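Local coordinates for protein DNA polymerase III subunit beta (Pseudomonas aeruginosa, PDB 4TSZ) that encircles DNA as a ring-shaped processivity factor, tethering DNA polymerases and other proteins to it during replication, at residues T48-V52 and P198-I202; L136-D141 and L205-T210; H176-S182 and D358-M364. All blocks are in the same frame, centred on the assembly; numbering follows the deposited sequence.

Contact 1: residues T48-V52 and P198-I202; sequences TDLEV and PRKGI
Pro198 CB sits over one face of the Glu51 carboxylate, 3.8 Å from Glu51 CD, while at the OE1 edge Gly201 N lies close to the carboxylate plane, 3.0 Å from Glu51 OE1. Lys200 CB approaches both oxygens. The side chain of Glu51 gets there because CG is anti to the backbone N (chi1 177°) and the chain beyond is extended toward the first turn of helix 199-208. A water accepts from Lys200 N and donates weakly to Glu51 OE2. The second carboxylate, Asp49, is divided: OD2 meets Lys200 NZ in a long salt bridge of 3.8 Å, while OD1 is turned back into its own loop. There Glu51 N, from above the carboxylate plane, closes an Asx turn, and Val52 N, nearly head-on at 2.8 Å from Asp49 OD1, widens it to an Asx motif; Thr48 OG1 accepts from Leu50 N in an ST turn. Val52 CG1 packs at 3.5 Å on CA of Gly201, whose lack of a side chain permits this closeness. Within this internally braced turn, Asp49 faces the Lys200 amine and Glu51 the first backbone N-H groups of the helix, where the helix dipole would probably favour its negative charge.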
# COMPACT_ATOMS: atom_id res chain seq x y z
N THR E 48 19.55 -4.57 15.06
CA THR E 48 20.38 -3.41 14.70
C THR E 48 20.62 -3.30 13.20
O THR E 48 20.56 -4.30 12.48
CB THR E 48 21.71 -3.39 15.50
OG1 THR E 48 22.32 -2.11 15.36
CG2 THR E 48 22.70 -4.49 15.07
N ASP E 49 20.92 -2.08 12.73
CA ASP E 49 21.31 -1.78 11.35
C ASP E 49 22.64 -1.02 11.40
O ASP E 49 23.06 -0.43 10.40
CB ASP E 49 20.20 -0.99 10.60
CG ASP E 49 19.96 0.44 11.06
OD1 ASP E 49 20.53 0.84 12.10
OD2 ASP E 49 19.18 1.16 10.40
N LEU E 50 23.28 -1.02 12.60
CA LEU E 50 24.53 -0.33 12.98
C LEU E 50 24.35 1.17 13.30
O LEU E 50 25.24 1.75 13.93
CB LEU E 50 25.70 -0.59 12.01
CG LEU E 50 26.10 -2.05 11.77
CD1 LEU E 50 26.88 -2.18 10.48
CD2 LEU E 50 26.92 -2.59 12.92
N GLU E 51 23.22 1.79 12.88
CA GLU E 51 22.87 3.19 13.16
C GLU E 51 22.01 3.21 14.42
O GLU E 51 22.31 3.94 15.37
CB GLU E 51 22.13 3.84 11.95
CG GLU E 51 21.67 5.28 12.17
CD GLU E 51 20.49 5.78 11.34
OE1 GLU E 51 19.38 5.91 11.90
OE2 GLU E 51 20.68 6.09 10.14
N VAL E 52 20.95 2.38 14.42
CA VAL E 52 20.02 2.22 15.52
C VAL E 52 20.09 0.80 16.07
O VAL E 52 20.38 -0.14 15.33
CB VAL E 52 18.55 2.68 15.23
CG1 VAL E 52 18.50 4.10 14.67
CG2 VAL E 52 17.82 1.71 14.30
N PRO E 198 19.96 11.16 13.41
CA PRO E 198 19.76 10.84 11.97
C PRO E 198 18.30 10.62 11.62
O PRO E 198 17.54 10.12 12.46
CB PRO E 198 20.59 9.56 11.76
CG PRO E 198 21.60 9.56 12.89
CD PRO E 198 20.90 10.21 14.05
N ARG E 199 17.90 11.03 10.41
CA ARG E 199 16.51 10.94 9.95
C ARG E 199 15.85 9.58 10.12
O ARG E 199 14.74 9.52 10.67
CB ARG E 199 16.28 11.55 8.55
CG ARG E 199 17.07 10.90 7.41
CD ARG E 199 16.56 11.32 6.04
NE ARG E 199 15.20 10.85 5.79
CZ ARG E 199 14.12 11.64 5.78
NH1 ARG E 199 14.25 12.95 5.98
NH2 ARG E 199 12.92 11.12 5.55
N LYS E 200 16.54 8.49 9.75
CA LYS E 200 16.00 7.13 9.88
C LYS E 200 15.71 6.78 11.35
O LYS E 200 14.62 6.26 11.63
CB LYS E 200 16.93 6.09 9.21
CG LYS E 200 16.29 4.72 9.01
CD LYS E 200 17.17 3.80 8.14
CE LYS E 200 16.53 2.45 7.92
NZ LYS E 200 17.40 1.57 7.11
N GLY E 201 16.65 7.10 12.24
CA GLY E 201 16.56 6.88 13.68
C GLY E 201 15.42 7.63 14.34
O GLY E 201 14.63 7.02 15.09
N ILE E 202 15.32 8.94 14.08
CA ILE E 202 14.26 9.78 14.67
C ILE E 202 12.85 9.36 14.24
O ILE E 202 11.94 9.36 15.07
CB ILE E 202 14.55 11.31 14.56
CG1 ILE E 202 13.82 12.11 15.64
CG2 ILE E 202 14.26 11.87 13.16
CD1 ILE E 202 14.46 12.04 17.06
O HOH W 1 19.24 8.66 8.30

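Contact 2: residues L136-D141 and L205-T210; sequences LRRLID and LARLLT
Ile140 CG2 rests on Ala206 CB at 3.6 Å, at the point where helices 133-141 and 199-208 come close: the CA atoms of Arg137 and Ala206 are 5.2 Å apart, a spacing that the small alanine allows. A chi1 of -57° sets CG2 of Ile140 anti to the backbone N, over Ala206, and the other branch of the isoleucine carries Ile140 CD1 on to Leu205 CD2, 4.2 Å away. Leu136 and Leu209 extend this apolar patch toward the sheet beneath, their side chains meeting aslant with Leu136 CG 3.8 Å from Leu209 CD1; both also touch Val216 of strand 215-221.

Toward the polar edge, Arg137 stretches across the last turn of the second helix. Its guanidinium lies flat over Ala206 O, which stands 3.1 Å above the plane, over the centre of the group; the oxygen faces the positive charge without a hydrogen bond. The in-plane N-H groups are used elsewhere. Arg137 NE donates to Asp141 OD2 at 3.0 Å on the syn side of the carboxylate, a salt bridge one helical turn along that helps fix the rotation of the guanidinium. Arg137 NH1 makes a weak bond of 3.4 Å to Leu209 O, and NH2 reaches Arg207 O through a water. The guanidinium thus lies among the carbonyls of Ala206, Arg207 and Leu209, where the helix ends in an inverse gamma turn centred on Leu209. Arg207 itself points away and pairs with Glu204.

Two helices packed side by side on beta sheet are characteristic of each domain of the DNA sliding ring, whose helices line the central hole; this pair belongs to the central domain.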
# COMPACT_ATOMS: atom_id res chain seq x y z
N LEU E 136 7.21 13.97 23.47
CA LEU E 136 8.36 13.73 22.59
C LEU E 136 7.91 13.42 21.17
O LEU E 136 8.49 13.95 20.22
CB LEU E 136 9.28 12.64 23.15
CG LEU E 136 10.55 12.32 22.33
CD1 LEU E 136 11.41 13.56 22.10
CD2 LEU E 136 11.34 11.22 22.98
N ARG E 137 6.86 12.57 21.01
CA ARG E 137 6.31 12.21 19.71
C ARG E 137 5.80 13.46 18.96
O ARG E 137 6.05 13.58 17.76
CB ARG E 137 5.19 11.15 19.82
CG ARG E 137 5.02 10.40 18.51
CD ARG E 137 3.75 9.61 18.39
NE ARG E 137 3.59 9.15 17.01
CZ ARG E 137 3.29 7.91 16.65
NH1 ARG E 137 3.10 6.97 17.57
NH2 ARG E 137 3.18 7.59 15.37
N ARG E 138 5.12 14.39 19.68
CA ARG E 138 4.62 15.68 19.18
C ARG E 138 5.78 16.49 18.58
O ARG E 138 5.66 16.98 17.47
CB ARG E 138 3.93 16.48 20.30
CG ARG E 138 3.33 17.83 19.86
CD ARG E 138 2.90 18.69 21.05
NE ARG E 138 1.95 19.76 20.67
CZ ARG E 138 2.25 21.05 20.52
NH1 ARG E 138 3.49 21.48 20.73
NH2 ARG E 138 1.31 21.93 20.18
N LEU E 139 6.91 16.61 19.31
CA LEU E 139 8.10 17.35 18.85
C LEU E 139 8.62 16.81 17.52
O LEU E 139 8.94 17.60 16.62
CB LEU E 139 9.22 17.34 19.90
CG LEU E 139 8.98 18.13 21.19
CD1 LEU E 139 10.13 17.95 22.13
CD2 LEU E 139 8.81 19.62 20.93
N ILE E 140 8.66 15.46 17.38
CA ILE E 140 9.14 14.79 16.17
C ILE E 140 8.12 14.95 15.04
O ILE E 140 8.50 15.41 13.96
CB ILE E 140 9.53 13.30 16.42
CG1 ILE E 140 10.60 13.15 17.53
CG2 ILE E 140 9.99 12.62 15.10
CD1 ILE E 140 10.77 11.71 18.13
N ASP E 141 6.85 14.56 15.28
CA ASP E 141 5.78 14.61 14.27
C ASP E 141 5.44 16.02 13.78
O ASP E 141 5.05 16.16 12.63
CB ASP E 141 4.52 13.87 14.75
CG ASP E 141 4.65 12.35 14.87
OD1 ASP E 141 5.61 11.79 14.29
OD2 ASP E 141 3.79 11.73 15.53
N LEU E 205 12.04 6.13 16.15
CA LEU E 205 11.72 6.49 17.52
C LEU E 205 10.27 7.01 17.66
O LEU E 205 9.56 6.54 18.55
CB LEU E 205 12.73 7.51 18.09
CG LEU E 205 12.48 8.00 19.53
CD1 LEU E 205 12.44 6.84 20.53
CD2 LEU E 205 13.52 9.04 19.94
N ALA E 206 9.85 7.95 16.78
CA ALA E 206 8.48 8.51 16.80
C ALA E 206 7.42 7.41 16.66
O ALA E 206 6.43 7.44 17.39
CB ALA E 206 8.31 9.55 15.71
N ARG E 207 7.66 6.43 15.78
CA ARG E 207 6.76 5.30 15.56
C ARG E 207 6.68 4.37 16.77
O ARG E 207 5.63 3.77 17.01
CB ARG E 207 7.13 4.51 14.30
CG ARG E 207 6.81 5.24 13.00
CD ARG E 207 7.01 4.35 11.78
NE ARG E 207 8.39 3.88 11.63
CZ ARG E 207 9.31 4.47 10.87
NH1 ARG E 207 9.01 5.58 10.20
NH2 ARG E 207 10.54 3.97 10.79
N LEU E 208 7.78 4.27 17.54
CA LEU E 208 7.85 3.45 18.75
C LEU E 208 7.11 4.08 19.94
O LEU E 208 6.68 3.35 20.82
CB LEU E 208 9.31 3.16 19.13
CG LEU E 208 10.11 2.26 18.18
CD1 LEU E 208 11.61 2.34 18.49
CD2 LEU E 208 9.64 0.80 18.23
N LEU E 209 6.97 5.43 19.95
CA LEU E 209 6.32 6.17 21.04
C LEU E 209 4.78 6.12 20.97
O LEU E 209 4.11 7.15 20.81
CB LEU E 209 6.86 7.62 21.13
CG LEU E 209 8.36 7.80 21.35
CD1 LEU E 209 8.80 9.20 20.98
CD2 LEU E 209 8.77 7.45 22.76
N THR E 210 4.22 4.91 21.11
CA THR E 210 2.79 4.60 21.02
C THR E 210 1.98 4.77 22.33
O THR E 210 0.76 4.94 22.27
CB THR E 210 2.59 3.22 20.37
OG1 THR E 210 3.34 2.24 21.09
CG2 THR E 210 2.98 3.21 18.89
O HOH W 2 3.19 4.66 15.68

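Contact 3: residues H176-S182 and D358-M364; sequences HRLAMCS and DSAYVVM
Asp358, Met180 and Val362 have the most surface buried where strand 177-182 runs antiparallel to strand 359-363. Just before the second strand, Asp358 O accepts from Ser182 N at 2.9 Å and from a water that also contacts Ser182 OG, a hydroxyl held further by Arg169. The side chain of Asp358 stays at the margin, with Asp358 CB 3.5 Å from Ser182 O.

Met180 forms a hydrogen-bonded pair with Ala360. Met180 N donates to Ala360 O, nearly in line with the carbonyl bond, and Met180 O receives Ala360 N at 2.9 Å. With chi1 at 73°, Met180 CG is placed between the backbone N and carbonyl carbon and lies against Ala360 CB at 3.7 Å.

Val362 pairs with Leu178 in the same way. Val362 O takes Leu178 N at 2.8 Å in the carbonyl plane and is also approached by Arg177 CA, a CA-H...O contact; in return, Val362 N donates to Leu178 O. Leu178 CB and Val362 CB stand 4.2 Å apart, on the face shared with Met180 and Ala360.

Behind them, on the other face, Ala179 CB meets the Tyr361 ring obliquely, 3.6 Å from Tyr361 CD1, and the tyrosine hydroxyl bonds to Arg142 O. The Arg177 side chain leads away to salt bridges with Asp174 and Asp328.

These central strands join the central and C-terminal domains into one continuous sheet. His176, Leu178, Val362 and Met364 touch the bound peptide, which places the seam at the peptide-binding pocket of the bacterial beta ring, where partner proteins dock.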
# COMPACT_ATOMS: atom_id res chain seq x y z
N HIS E 176 15.61 25.02 2.43
CA HIS E 176 14.53 25.75 1.75
C HIS E 176 13.44 26.12 2.76
O HIS E 176 12.84 27.17 2.66
CB HIS E 176 13.89 24.90 0.62
CG HIS E 176 14.81 24.56 -0.51
ND1 HIS E 176 15.95 25.30 -0.78
CD2 HIS E 176 14.70 23.59 -1.44
CE1 HIS E 176 16.51 24.73 -1.84
NE2 HIS E 176 15.79 23.70 -2.27
N ARG E 177 13.18 25.22 3.71
CA ARG E 177 12.17 25.38 4.73
C ARG E 177 12.67 24.82 6.05
O ARG E 177 13.59 24.00 6.07
CB ARG E 177 10.84 24.70 4.31
CG ARG E 177 10.83 23.17 4.51
CD ARG E 177 10.84 22.56 3.17
NE ARG E 177 10.83 21.09 3.15
CZ ARG E 177 9.73 20.34 3.17
NH1 ARG E 177 8.54 20.90 3.39
NH2 ARG E 177 9.82 19.03 3.02
N LEU E 178 12.04 25.26 7.14
CA LEU E 178 12.40 24.84 8.48
C LEU E 178 11.14 24.62 9.30
O LEU E 178 10.16 25.33 9.12
CB LEU E 178 13.31 25.92 9.12
CG LEU E 178 13.79 25.72 10.58
CD1 LEU E 178 15.14 26.32 10.78
CD2 LEU E 178 12.79 26.30 11.59
N ALA E 179 11.19 23.63 10.21
CA ALA E 179 10.14 23.34 11.17
C ALA E 179 10.78 23.27 12.57
O ALA E 179 11.85 22.70 12.74
CB ALA E 179 9.44 22.04 10.84
N MET E 180 10.13 23.89 13.55
CA MET E 180 10.58 23.86 14.94
C MET E 180 9.42 23.77 15.92
O MET E 180 8.35 24.33 15.67
CB MET E 180 11.56 25.00 15.26
CG MET E 180 10.90 26.36 15.36
SD MET E 180 12.03 27.75 15.60
CE MET E 180 12.71 27.35 17.12
N CYS E 181 9.61 23.01 16.99
CA CYS E 181 8.60 22.86 18.04
C CYS E 181 9.28 22.89 19.40
O CYS E 181 10.31 22.23 19.57
CB CYS E 181 7.79 21.58 17.83
SG CYS E 181 6.32 21.48 18.89
N SER E 182 8.75 23.68 20.34
CA SER E 182 9.31 23.83 21.69
C SER E 182 8.27 23.46 22.74
O SER E 182 7.10 23.82 22.60
CB SER E 182 9.79 25.26 21.93
OG SER E 182 10.68 25.70 20.92
N ASP E 358 4.46 27.91 20.10
CA ASP E 358 5.23 26.68 20.38
C ASP E 358 5.79 26.03 19.12
O ASP E 358 6.92 25.56 19.13
CB ASP E 358 4.41 25.64 21.18
CG ASP E 358 3.87 26.13 22.52
OD1 ASP E 358 4.39 27.15 23.05
OD2 ASP E 358 2.95 25.47 23.05
N SER E 359 4.99 26.03 18.03
CA SER E 359 5.40 25.54 16.72
C SER E 359 5.65 26.74 15.81
O SER E 359 4.90 27.71 15.85
CB SER E 359 4.33 24.63 16.12
OG SER E 359 4.19 23.44 16.88
N ALA E 360 6.73 26.68 15.02
CA ALA E 360 7.10 27.73 14.07
C ALA E 360 7.63 27.09 12.78
O ALA E 360 8.42 26.16 12.83
CB ALA E 360 8.12 28.68 14.68
N TYR E 361 7.13 27.57 11.64
CA TYR E 361 7.47 27.04 10.33
C TYR E 361 7.93 28.16 9.43
O TYR E 361 7.28 29.18 9.33
CB TYR E 361 6.29 26.28 9.71
CG TYR E 361 5.78 25.21 10.63
CD1 TYR E 361 6.38 23.96 10.68
CD2 TYR E 361 4.74 25.47 11.53
CE1 TYR E 361 5.97 22.98 11.59
CE2 TYR E 361 4.31 24.50 12.44
CZ TYR E 361 4.93 23.26 12.47
OH TYR E 361 4.50 22.29 13.34
N VAL E 362 9.09 27.97 8.81
CA VAL E 362 9.71 28.97 7.94
C VAL E 362 9.79 28.41 6.52
O VAL E 362 10.26 27.30 6.35
CB VAL E 362 11.09 29.39 8.49
CG1 VAL E 362 11.71 30.50 7.65
CG2 VAL E 362 10.99 29.82 9.96
N VAL E 363 9.28 29.15 5.52
CA VAL E 363 9.33 28.71 4.13
C VAL E 363 9.94 29.82 3.28
O VAL E 363 9.34 30.89 3.17
CB VAL E 363 7.94 28.25 3.56
CG1 VAL E 363 8.10 27.70 2.14
CG2 VAL E 363 7.27 27.22 4.45
N MET E 364 11.10 29.56 2.66
CA MET E 364 11.72 30.53 1.74
C MET E 364 10.87 30.56 0.46
O MET E 364 10.42 29.51 -0.02
CB MET E 364 13.17 30.15 1.37
CG MET E 364 14.20 30.61 2.37
SD MET E 364 14.17 32.38 2.81
CE MET E 364 14.96 33.09 1.39
O HOH W 3 9.42 26.44 18.80

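Overall arrangement
Contacts 1 and 3 each cross a domain boundary, N-terminal to central and central to C-terminal, whereas contact 2 stays inside the central domain. Contacts 1 and 2 share helix 199-208, one using its start and the other its end, and they touch where Ile202 O packs on Ile140 CG2. Helix 133-141 carries contact 2 on to contact 3: Leu139 and Arg138 pack on Cys181. Contact 3 is the buried one, built on regular backbone bonds; contact 2 is partly buried, apolar inside and polar at its rim; contact 1, also partly buried, combines carboxylates and a long ion pair with valine-on-glycine packing. Contacts 1 and 3 do not touch, their nearest atoms being about 8 Å apart.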